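Local coordinates for uncharacterized protein VP1736 (PDB 3LXQ), which is of unknown function but carries a sulfatase-type domain of the alkaline phosphatase clan, an α/β fold built round a central mixed sheet, at residues 250-256 with 268-274; 89-95 with 300-306; 389-394 with 406-410. All blocks are in the same frame, centred on the assembly; numbering follows the deposited sequence.

Interaction 1. Residues 250-256 with 268-274; sequences NHSPYEY and HMTRNNA
Tyr254 lays its ring against the first turn of helix 271-289. Arg271 N stands over the centre of one face, 3.7 Å above the plane of the Tyr254 ring, and Ser252 CA, from the tyrosine's own loop, backs the opposite face. A cis peptide before Pro253 and a positive phi of 78° at Tyr254 mark the sharp bend of this loop.

Arg271 then wraps round the phenol end. Its CB makes an off-centre CH-pi contact, 4.2 Å from the centroid of the Tyr254 ring. A bend at chi3 (-81°) brings NE of Arg271 to 3.0 Å from Tyr254 OH, with the guanidinium nearly perpendicular to the ring. Water 1, lying in the guanidinium plane, ties the two segments: it donates to Asn250 O at 2.6 Å and accepts from Arg271 NH2 at 3.1 Å.

Met269, a selenomethionine, is extended past CG and runs over the bend, its CG 3.3 Å from Tyr254 O; that carbonyl is buried here without a polar partner. Tyr256 meets His268 in an offset stack, but close contacts in the model make its detail doubtful. Beside it, Tyr256 OH points to His268 O, whose place in the model is less sure, while Asn273 OD1 accepts from the backbone N of Tyr264 and Asp265, holding the intervening loop to the helix.

Thr270, at the N-cap position just before the helix, caps it: OG1 accepts from Asn273 N at 3.1 Å, almost straight at 167°. The arrangement is that of a threonine N-cap, with the preceding loop folded back over the first helical turn.

Interaction 2. Residues 89-95 with 300-306; sequences VILLQES and FIVIADH
Val89 to Gln93 and Phe300 to Ala304 pair in register as neighbouring parallel strands in the buried core of the central mixed sheet; strand 87-93 lies between 298-304 and 241-246. The segment axes are 24° apart, and the ladder runs from Ile301 N to Val89 O (3.0 Å) up to Asp305 N and Gln93 O. Its link from Ile303 N to Leu91 O is weak at 3.4 Å.

Leu91 O also accepts from Gln93 NE2 at 2.9 Å, a donor standing above the carbonyl plane. Bending at chi2 (-65°) turns the glutamine amide back along its own strand, and Tyr224 OH is a further partner of NE2.

On one face, Ile90 CG1 lies 3.6 Å from Ile301 CG2, the two side chains running alongside. On the other, Val89 CG1 meets Phe300 CD2 at 3.6 Å, and helix 271-289 covers Leu91 and Val302 through Leu282 and Phe286.

Beyond the strand ends the contact turns polar. With CG set between its backbone N and carbonyl carbon (chi1 58°), Asp305 reaches forward, past the strand ends, to the other segment, and OD1 takes Ser95 N on its syn side at 2.8 Å. This bond continues the ladder through a side chain; the same OD1 also lies over the rim of one face of the His306 ring. OD2 is turned the other way, 3.2 Å from Glu94 OE2, the two carboxylates nearly perpendicular. Ser133 OG is hydrogen-bonded to both these oxygens and to His306 NE2.

A parallel pair with largely apolar faces thus ends in two carboxylates and an imidazole at the C-terminal ends of these parallel strands, where enzymes of this clan have their metal-binding active site; such an acidic cluster is consistent with a cation-binding place, though the geometry alone does not prove one.

Interaction 3. Residues 389-394 with 406-410; sequences LTRDNL and MEYDF
Leu394 and Met406 form an antiparallel hydrogen-bonded pair in a five-stranded sheet, where strand 394-398 runs beside 402-409. Leu394 N gives to Met406 O at 2.7 Å, and Met406 N returns the bond to Leu394 O at 2.8 Å. Their side chains lie alongside on the same face: the selenomethionine chain bends at chi3 (-57°), bringing CE to 3.7 Å from Leu394 CD2.

Residues 390-393 make the tight connection from strand 385-390. Thr390 N bonds Asn393 O, while Thr390 OG1 accepts from Asp392 N in an ST turn and donates to Asn393 OD1 at 2.6 Å, from above that amide's carbonyl plane. The sheet is a simple up-and-down meander, each strand pairing with the next in sequence. Residues 408-410 continue past the start of strand 394-398 and there meet Leu389 and Arg391.

Leu389 divides its two methyls: CD1 sits 3.7 Å from Tyr408 CB and CD2 4.0 Å from Phe410 CE2. The Phe410 ring is sandwiched, with Tyr408 CD2 over the centre of one face and the Arg391 guanidinium over the other. The latter is a cation-pi contact, with Arg391 CZ 4.9 Å from the Phe410 centroid and only 15° off the ring normal. Thr390 O comes to the edge of the same ring, in its plane. A salt bridge from NE to Glu376 gives the arginine a second hold.

Overall arrangement
Interactions 1 and 2 adjoin, although their centres are 18 Å apart. Asn250 ND2 lies 3.2 Å from Glu94 O, a probable hydrogen bond, and Arg271 NH1 packs 3.5 Å from Ser95 CB, so the capped helix start borders the polar strand ends of interaction 2. The same helix, 271-289, leads in the chain to strand 298-304 and also covers one face of the strand pair. Interaction 3 comes later in sequence and belongs to a separate antiparallel sheet. It touches neither of the others: its nearest atoms are about 14 Å from interaction 2 and about 19 Å from interaction 1, well away from the acidic cluster round Ser133.

Interaction 1. Residues 250-256 with 268-274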
loop_
_atom_site.group_PDB
_atom_site.type_symbol
_atom_site.label_atom_id
_atom_site.label_comp_id
_atom_site.label_asym_id
_atom_site.label_seq_id
_atom_site.Cartn_x
_atom_site.Cartn_y
_atom_site.Cartn_z
ATOM N N ASN A 250 -2.924 -4.021 -16.357
ATOM C CA ASN A 250 -1.539 -3.609 -16.546
ATOM C C ASN A 250 -0.524 -4.719 -16.235
ATOM O O ASN A 250 0.196 -4.663 -15.228
ATOM C CB ASN A 250 -1.264 -2.339 -15.735
ATOM C CG ASN A 250 0.088 -1.747 -16.026
ATOM O OD1 ASN A 250 0.670 -1.993 -17.077
ATOM N ND2 ASN A 250 0.608 -0.975 -15.084
ATOM N N HIS A 251 -0.497 -5.732 -17.106
ATOM C CA HIS A 251 0.470 -6.829 -17.098
ATOM C C HIS A 251 0.753 -7.178 -18.545
ATOM O O HIS A 251 -0.168 -7.174 -19.374
ATOM C CB HIS A 251 -0.130 -8.108 -16.521
ATOM C CG HIS A 251 -0.110 -8.205 -15.031
ATOM N ND1 HIS A 251 -1.222 -7.941 -14.261
ATOM C CD2 HIS A 251 0.865 -8.589 -14.175
ATOM C CE1 HIS A 251 -0.924 -8.133 -12.987
ATOM N NE2 HIS A 251 0.337 -8.524 -12.907
ATOM N N SER A 252 2.005 -7.509 -18.846
ATOM C CA SER A 252 2.374 -8.036 -20.161
ATOM C C SER A 252 1.531 -9.285 -20.403
ATOM O O SER A 252 1.377 -10.110 -19.488
ATOM C CB SER A 252 3.865 -8.387 -20.202
ATOM O OG SER A 252 4.210 -9.008 -21.430
ATOM N N PRO A 253 0.997 -9.449 -21.624
ATOM C CA PRO A 253 1.264 -8.698 -22.863
ATOM C C PRO A 253 0.416 -7.439 -23.110
ATOM O O PRO A 253 0.488 -6.880 -24.199
ATOM C CB PRO A 253 0.972 -9.733 -23.940
ATOM C CG PRO A 253 -0.158 -10.534 -23.353
ATOM C CD PRO A 253 0.040 -10.548 -21.855
ATOM N N TYR A 254 -0.363 -7.006 -22.113
ATOM C CA TYR A 254 -1.086 -5.707 -22.125
ATOM C C TYR A 254 -2.365 -5.697 -22.976
ATOM O O TYR A 254 -2.602 -4.779 -23.773
ATOM C CB TYR A 254 -0.161 -4.527 -22.484
ATOM C CG TYR A 254 1.110 -4.484 -21.672
ATOM C CD1 TYR A 254 1.086 -4.152 -20.317
ATOM C CD2 TYR A 254 2.343 -4.781 -22.257
ATOM C CE1 TYR A 254 2.248 -4.121 -19.569
ATOM C CE2 TYR A 254 3.512 -4.757 -21.512
ATOM C CZ TYR A 254 3.453 -4.425 -20.167
ATOM O OH TYR A 254 4.606 -4.394 -19.418
ATOM N N GLU A 255 -3.186 -6.726 -22.791
ATOM C CA GLU A 255 -4.469 -6.840 -23.482
ATOM C C GLU A 255 -5.461 -5.923 -22.796
ATOM O O GLU A 255 -5.560 -5.937 -21.564
ATOM C CB GLU A 255 -5.003 -8.278 -23.422
ATOM C CG GLU A 255 -4.092 -9.366 -23.987
ATOM C CD GLU A 255 -4.424 -10.744 -23.420
ATOM O OE1 GLU A 255 -5.130 -11.527 -24.098
ATOM O OE2 GLU A 255 -3.990 -11.050 -22.293
ATOM N N TYR A 256 -6.182 -5.133 -23.599
ATOM C CA TYR A 256 -7.262 -4.257 -23.143
ATOM C C TYR A 256 -8.132 -3.860 -24.359
ATOM O O TYR A 256 -7.633 -3.837 -25.496
ATOM C CB TYR A 256 -6.712 -2.997 -22.428
ATOM C CG TYR A 256 -5.989 -2.059 -23.354
ATOM C CD1 TYR A 256 -6.666 -1.006 -23.972
ATOM C CD2 TYR A 256 -4.634 -2.244 -23.651
ATOM C CE1 TYR A 256 -6.022 -0.150 -24.855
ATOM C CE2 TYR A 256 -3.972 -1.387 -24.534
ATOM C CZ TYR A 256 -4.680 -0.339 -25.133
ATOM O OH TYR A 256 -4.055 0.513 -26.021
ATOM N N HIS A 268 -0.978 -0.839 -29.993
ATOM C CA HIS A 268 -2.100 -0.960 -29.049
ATOM C C HIS A 268 -1.712 -1.598 -27.702
ATOM O O HIS A 268 -2.157 -1.143 -26.652
ATOM C CB HIS A 268 -3.266 -1.727 -29.681
ATOM C CG HIS A 268 -4.400 -1.999 -28.737
ATOM N ND1 HIS A 268 -4.537 -3.193 -28.064
ATOM C CD2 HIS A 268 -5.449 -1.233 -28.354
ATOM C CE1 HIS A 268 -5.619 -3.150 -27.307
ATOM N NE2 HIS A 268 -6.196 -1.975 -27.471
HETATM N N MSE A 269 -0.892 -2.647 -27.741
HETATM C CA MSE A 269 -0.546 -3.405 -26.541
HETATM C C MSE A 269 0.807 -2.976 -25.991
HETATM O O MSE A 269 1.832 -3.596 -26.290
HETATM C CB MSE A 269 -0.564 -4.916 -26.824
HETATM C CG MSE A 269 -1.960 -5.510 -26.966
HETATM SE SE MSE A 269 -2.009 -7.420 -27.385
HETATM C CE MSE A 269 -3.942 -7.594 -27.664
ATOM N N THR A 270 0.801 -1.900 -25.200
ATOM C CA THR A 270 1.992 -1.414 -24.487
ATOM C C THR A 270 1.665 -1.155 -23.020
ATOM O O THR A 270 0.488 -1.094 -22.638
ATOM C CB THR A 270 2.549 -0.083 -25.058
ATOM O OG1 THR A 270 1.682 0.994 -24.682
ATOM C CG2 THR A 270 2.716 -0.135 -26.588
ATOM N N ARG A 271 2.708 -0.982 -22.210
ATOM C CA ARG A 271 2.535 -0.632 -20.808
ATOM C C ARG A 271 1.867 0.731 -20.664
ATOM O O ARG A 271 0.870 0.857 -19.953
ATOM C CB ARG A 271 3.862 -0.675 -20.034
ATOM C CG ARG A 271 3.654 -0.480 -18.536
ATOM C CD ARG A 271 4.873 -0.826 -17.705
ATOM N NE ARG A 271 5.040 -2.252 -17.432
ATOM C CZ ARG A 271 4.333 -2.957 -16.545
ATOM N NH1 ARG A 271 3.347 -2.402 -15.861
ATOM N NH2 ARG A 271 4.591 -4.242 -16.365
ATOM N N ASN A 272 2.401 1.737 -21.356
ATOM C CA ASN A 272 1.840 3.090 -21.280
ATOM C C ASN A 272 0.342 3.092 -21.531
ATOM O O ASN A 272 -0.422 3.659 -20.745
ATOM C CB ASN A 272 2.537 4.049 -22.249
ATOM C CG ASN A 272 3.998 4.317 -21.886
ATOM O OD1 ASN A 272 4.793 4.708 -22.747
ATOM N ND2 ASN A 272 4.357 4.110 -20.627
ATOM N N ASN A 273 -0.072 2.430 -22.610
ATOM C CA ASN A 273 -1.483 2.375 -22.999
ATOM C C ASN A 273 -2.349 1.604 -22.004
ATOM O O ASN A 273 -3.475 2.013 -21.713
ATOM C CB ASN A 273 -1.637 1.786 -24.407
ATOM C CG ASN A 273 -1.111 2.707 -25.494
ATOM O OD1 ASN A 273 -1.173 3.929 -25.379
ATOM N ND2 ASN A 273 -0.606 2.117 -26.570
ATOM N N ALA A 274 -1.819 0.495 -21.485
ATOM C CA ALA A 274 -2.504 -0.270 -20.432
ATOM C C ALA A 274 -2.733 0.571 -19.170
ATOM O O ALA A 274 -3.812 0.500 -18.558
ATOM C CB ALA A 274 -1.749 -1.541 -20.109
HETATM O O HOH W 1 2.539 -5.294 -14.223
#

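Interaction 2. Residues 89-95 with 300-306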
loop_
_atom_site.group_PDB
_atom_site.type_symbol
_atom_site.label_atom_id
_atom_site.label_comp_id
_atom_site.label_asym_id
_atom_site.label_seq_id
_atom_site.Cartn_x
_atom_site.Cartn_y
_atom_site.Cartn_z
ATOM N N VAL A 89 -12.855 1.305 1.093
ATOM C CA VAL A 89 -12.581 0.729 -0.217
ATOM C C VAL A 89 -11.142 1.065 -0.593
ATOM O O VAL A 89 -10.773 2.245 -0.690
ATOM C CB VAL A 89 -13.594 1.228 -1.285
ATOM C CG1 VAL A 89 -13.133 0.898 -2.686
ATOM C CG2 VAL A 89 -14.980 0.630 -1.028
ATOM N N ILE A 90 -10.335 0.018 -0.756
ATOM C CA ILE A 90 -8.968 0.160 -1.231
ATOM C C ILE A 90 -8.886 -0.259 -2.708
ATOM O O ILE A 90 -9.179 -1.397 -3.052
ATOM C CB ILE A 90 -7.978 -0.690 -0.383
ATOM C CG1 ILE A 90 -7.950 -0.194 1.073
ATOM C CG2 ILE A 90 -6.562 -0.659 -1.001
ATOM C CD1 ILE A 90 -7.162 -1.118 2.041
ATOM N N LEU A 91 -8.487 0.669 -3.572
ATOM C CA LEU A 91 -8.418 0.407 -5.004
ATOM C C LEU A 91 -6.945 0.330 -5.348
ATOM O O LEU A 91 -6.327 1.340 -5.690
ATOM C CB LEU A 91 -9.116 1.511 -5.810
ATOM C CG LEU A 91 -10.570 1.816 -5.441
ATOM C CD1 LEU A 91 -11.088 3.070 -6.175
ATOM C CD2 LEU A 91 -11.466 0.618 -5.718
ATOM N N LEU A 92 -6.396 -0.875 -5.227
ATOM C CA LEU A 92 -4.966 -1.121 -5.410
ATOM C C LEU A 92 -4.608 -1.176 -6.896
ATOM O O LEU A 92 -5.225 -1.907 -7.685
ATOM C CB LEU A 92 -4.522 -2.384 -4.647
ATOM C CG LEU A 92 -3.019 -2.738 -4.585
ATOM C CD1 LEU A 92 -2.197 -1.676 -3.912
ATOM C CD2 LEU A 92 -2.787 -4.082 -3.895
ATOM N N GLN A 93 -3.625 -0.380 -7.277
ATOM C CA GLN A 93 -3.324 -0.162 -8.679
ATOM C C GLN A 93 -2.062 -0.907 -9.060
ATOM O O GLN A 93 -0.950 -0.515 -8.669
ATOM C CB GLN A 93 -3.185 1.334 -8.973
ATOM C CG GLN A 93 -4.368 2.165 -8.526
ATOM C CD GLN A 93 -5.635 1.824 -9.292
ATOM O OE1 GLN A 93 -5.607 1.701 -10.512
ATOM N NE2 GLN A 93 -6.746 1.652 -8.578
ATOM N N GLU A 94 -2.242 -2.002 -9.803
ATOM C CA GLU A 94 -1.130 -2.799 -10.305
ATOM C C GLU A 94 -0.109 -1.960 -11.059
ATOM O O GLU A 94 -0.426 -1.357 -12.086
ATOM C CB GLU A 94 -1.630 -3.924 -11.221
ATOM C CG GLU A 94 -0.500 -4.711 -11.934
ATOM C CD GLU A 94 0.440 -5.369 -10.946
ATOM O OE1 GLU A 94 1.669 -5.164 -11.034
ATOM O OE2 GLU A 94 -0.064 -6.084 -10.055
ATOM N N SER A 95 1.121 -1.958 -10.545
ATOM C CA SER A 95 2.288 -1.344 -11.202
ATOM C C SER A 95 2.160 0.143 -11.539
ATOM O O SER A 95 2.921 0.657 -12.357
ATOM C CB SER A 95 2.696 -2.143 -12.441
ATOM O OG SER A 95 3.132 -3.430 -12.068
ATOM N N PHE A 300 -12.364 6.053 0.133
ATOM C CA PHE A 300 -11.690 5.372 -0.957
ATOM C C PHE A 300 -10.220 5.750 -0.944
ATOM O O PHE A 300 -9.871 6.898 -0.654
ATOM C CB PHE A 300 -12.304 5.773 -2.304
ATOM C CG PHE A 300 -13.773 5.454 -2.430
ATOM C CD1 PHE A 300 -14.740 6.340 -1.952
ATOM C CD2 PHE A 300 -14.193 4.279 -3.041
ATOM C CE1 PHE A 300 -16.101 6.054 -2.069
ATOM C CE2 PHE A 300 -15.568 3.974 -3.163
ATOM C CZ PHE A 300 -16.513 4.864 -2.676
ATOM N N ILE A 301 -9.356 4.781 -1.243
ATOM C CA ILE A 301 -7.953 5.084 -1.458
ATOM C C ILE A 301 -7.506 4.548 -2.821
ATOM O O ILE A 301 -7.742 3.412 -3.140
ATOM C CB ILE A 301 -7.030 4.659 -0.243
ATOM C CG1 ILE A 301 -5.587 5.101 -0.464
ATOM C CG2 ILE A 301 -7.089 3.151 0.049
ATOM C CD1 ILE A 301 -4.730 4.962 0.782
ATOM N N VAL A 302 -6.907 5.402 -3.636
ATOM C CA VAL A 302 -6.288 4.956 -4.884
ATOM C C VAL A 302 -4.800 4.914 -4.589
ATOM O O VAL A 302 -4.189 5.946 -4.337
ATOM C CB VAL A 302 -6.515 5.927 -6.059
ATOM C CG1 VAL A 302 -5.810 5.411 -7.326
ATOM C CG2 VAL A 302 -8.010 6.166 -6.319
ATOM N N ILE A 303 -4.220 3.720 -4.620
ATOM C CA ILE A 303 -2.801 3.561 -4.318
ATOM C C ILE A 303 -2.204 2.400 -5.129
ATOM O O ILE A 303 -2.863 1.380 -5.336
ATOM C CB ILE A 303 -2.555 3.408 -2.778
ATOM C CG1 ILE A 303 -1.073 3.633 -2.434
ATOM C CG2 ILE A 303 -3.097 2.076 -2.247
ATOM C CD1 ILE A 303 -0.773 3.748 -0.949
ATOM N N ALA A 304 -0.974 2.570 -5.609
ATOM C CA ALA A 304 -0.293 1.484 -6.319
ATOM C C ALA A 304 0.234 0.425 -5.344
ATOM O O ALA A 304 0.351 0.666 -4.124
ATOM C CB ALA A 304 0.838 2.025 -7.192
ATOM N N ASP A 305 0.513 -0.760 -5.878
ATOM C CA ASP A 305 1.182 -1.803 -5.102
ATOM C C ASP A 305 2.702 -1.644 -5.176
ATOM O O ASP A 305 3.414 -2.085 -4.276
ATOM C CB ASP A 305 0.728 -3.207 -5.535
ATOM C CG ASP A 305 0.983 -3.491 -7.008
ATOM O OD1 ASP A 305 1.315 -2.566 -7.784
ATOM O OD2 ASP A 305 0.860 -4.671 -7.390
ATOM N N HIS A 306 3.171 -0.995 -6.246
ATOM C CA HIS A 306 4.592 -0.711 -6.505
ATOM C C HIS A 306 4.710 -0.018 -7.872
ATOM O O HIS A 306 3.747 0.039 -8.628
ATOM C CB HIS A 306 5.430 -1.996 -6.525
ATOM C CG HIS A 306 4.875 -3.057 -7.426
ATOM N ND1 HIS A 306 5.177 -3.132 -8.770
ATOM C CD2 HIS A 306 4.016 -4.072 -7.179
ATOM C CE1 HIS A 306 4.540 -4.156 -9.308
ATOM N NE2 HIS A 306 3.830 -4.744 -8.362
#

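Interaction 3. Residues 389-394 with 406-410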
loop_
_atom_site.group_PDB
_atom_site.type_symbol
_atom_site.label_atom_id
_atom_site.label_comp_id
_atom_site.label_asym_id
_atom_site.label_seq_id
_atom_site.Cartn_x
_atom_site.Cartn_y
_atom_site.Cartn_z
ATOM N N LEU A 389 14.745 6.469 3.752
ATOM C CA LEU A 389 14.700 7.839 3.271
ATOM C C LEU A 389 14.054 8.756 4.313
ATOM O O LEU A 389 12.958 8.466 4.821
ATOM C CB LEU A 389 13.930 7.917 1.943
ATOM C CG LEU A 389 13.777 9.300 1.277
ATOM C CD1 LEU A 389 15.099 9.813 0.664
ATOM C CD2 LEU A 389 12.657 9.318 0.236
ATOM N N THR A 390 14.758 9.834 4.651
ATOM C CA THR A 390 14.202 10.924 5.461
ATOM C C THR A 390 14.467 12.255 4.746
ATOM O O THR A 390 15.107 12.283 3.699
ATOM C CB THR A 390 14.828 10.976 6.885
ATOM O OG1 THR A 390 16.098 11.625 6.816
ATOM C CG2 THR A 390 15.012 9.574 7.471
ATOM N N ARG A 391 13.985 13.357 5.307
ATOM C CA ARG A 391 14.149 14.656 4.657
ATOM C C ARG A 391 15.610 15.104 4.599
ATOM O O ARG A 391 15.968 15.971 3.802
ATOM C CB ARG A 391 13.297 15.710 5.358
ATOM C CG ARG A 391 11.837 15.695 4.958
ATOM C CD ARG A 391 11.645 16.160 3.519
ATOM N NE ARG A 391 10.247 16.074 3.109
ATOM C CZ ARG A 391 9.786 16.417 1.906
ATOM N NH1 ARG A 391 8.492 16.309 1.641
ATOM N NH2 ARG A 391 10.611 16.875 0.968
ATOM N N ASP A 392 16.447 14.477 5.424
ATOM C CA ASP A 392 17.820 14.929 5.645
ATOM C C ASP A 392 18.885 13.986 5.109
ATOM O O ASP A 392 20.013 14.400 4.829
ATOM C CB ASP A 392 18.036 15.175 7.138
ATOM C CG ASP A 392 17.114 16.236 7.673
ATOM O OD1 ASP A 392 17.353 17.429 7.396
ATOM O OD2 ASP A 392 16.130 15.875 8.347
ATOM N N ASN A 393 18.509 12.723 4.950
ATOM C CA ASN A 393 19.455 11.673 4.622
ATOM C C ASN A 393 18.769 10.478 3.965
ATOM O O ASN A 393 17.544 10.304 4.050
ATOM C CB ASN A 393 20.193 11.232 5.894
ATOM C CG ASN A 393 19.257 11.119 7.095
ATOM O OD1 ASN A 393 18.305 10.345 7.074
ATOM N ND2 ASN A 393 19.519 11.906 8.134
ATOM N N LEU A 394 19.579 9.663 3.302
ATOM C CA LEU A 394 19.149 8.368 2.816
ATOM C C LEU A 394 20.220 7.349 3.154
ATOM O O LEU A 394 21.389 7.511 2.772
ATOM C CB LEU A 394 18.907 8.406 1.301
ATOM C CG LEU A 394 18.834 7.080 0.535
ATOM C CD1 LEU A 394 17.546 6.315 0.817
ATOM C CD2 LEU A 394 18.981 7.368 -0.956
HETATM N N MSE A 406 23.749 8.793 2.073
HETATM C CA MSE A 406 23.530 9.767 0.999
HETATM C C MSE A 406 22.562 10.894 1.353
HETATM O O MSE A 406 21.784 10.793 2.300
HETATM C CB MSE A 406 23.029 9.059 -0.268
HETATM C CG MSE A 406 24.076 8.212 -0.985
HETATM SE SE MSE A 406 23.318 6.754 -2.057
HETATM C CE MSE A 406 22.310 5.818 -0.676
ATOM N N GLU A 407 22.645 11.977 0.584
ATOM C CA GLU A 407 21.658 13.048 0.608
ATOM C C GLU A 407 20.836 12.902 -0.663
ATOM O O GLU A 407 21.391 12.757 -1.754
ATOM C CB GLU A 407 22.336 14.422 0.647
ATOM N N TYR A 408 19.515 12.925 -0.520
ATOM C CA TYR A 408 18.633 12.737 -1.661
ATOM C C TYR A 408 18.067 14.057 -2.176
ATOM O O TYR A 408 17.500 14.843 -1.420
ATOM C CB TYR A 408 17.519 11.752 -1.315
ATOM C CG TYR A 408 16.639 11.362 -2.477
ATOM C CD1 TYR A 408 17.078 10.458 -3.443
ATOM C CD2 TYR A 408 15.356 11.885 -2.599
ATOM C CE1 TYR A 408 16.262 10.099 -4.505
ATOM C CE2 TYR A 408 14.534 11.531 -3.652
ATOM C CZ TYR A 408 14.989 10.641 -4.600
ATOM O OH TYR A 408 14.155 10.299 -5.633
ATOM N N ASP A 409 18.255 14.292 -3.470
ATOM C CA ASP A 409 17.725 15.471 -4.132
ATOM C C ASP A 409 16.348 15.114 -4.659
ATOM O O ASP A 409 16.219 14.323 -5.587
ATOM C CB ASP A 409 18.651 15.906 -5.275
ATOM C CG ASP A 409 18.340 17.299 -5.791
ATOM O OD1 ASP A 409 17.278 17.866 -5.451
ATOM O OD2 ASP A 409 19.174 17.831 -6.552
ATOM N N PHE A 410 15.325 15.700 -4.050
ATOM C CA PHE A 410 13.937 15.338 -4.329
ATOM C C PHE A 410 13.419 15.825 -5.676
ATOM O O PHE A 410 12.603 15.147 -6.297
ATOM C CB PHE A 410 13.023 15.814 -3.205
ATOM C CG PHE A 410 13.137 14.998 -1.945
ATOM C CD1 PHE A 410 14.168 15.233 -1.035
ATOM C CD2 PHE A 410 12.215 13.995 -1.669
ATOM C CE1 PHE A 410 14.277 14.480 0.137
ATOM C CE2 PHE A 410 12.314 13.234 -0.496
ATOM C CZ PHE A 410 13.341 13.477 0.406
#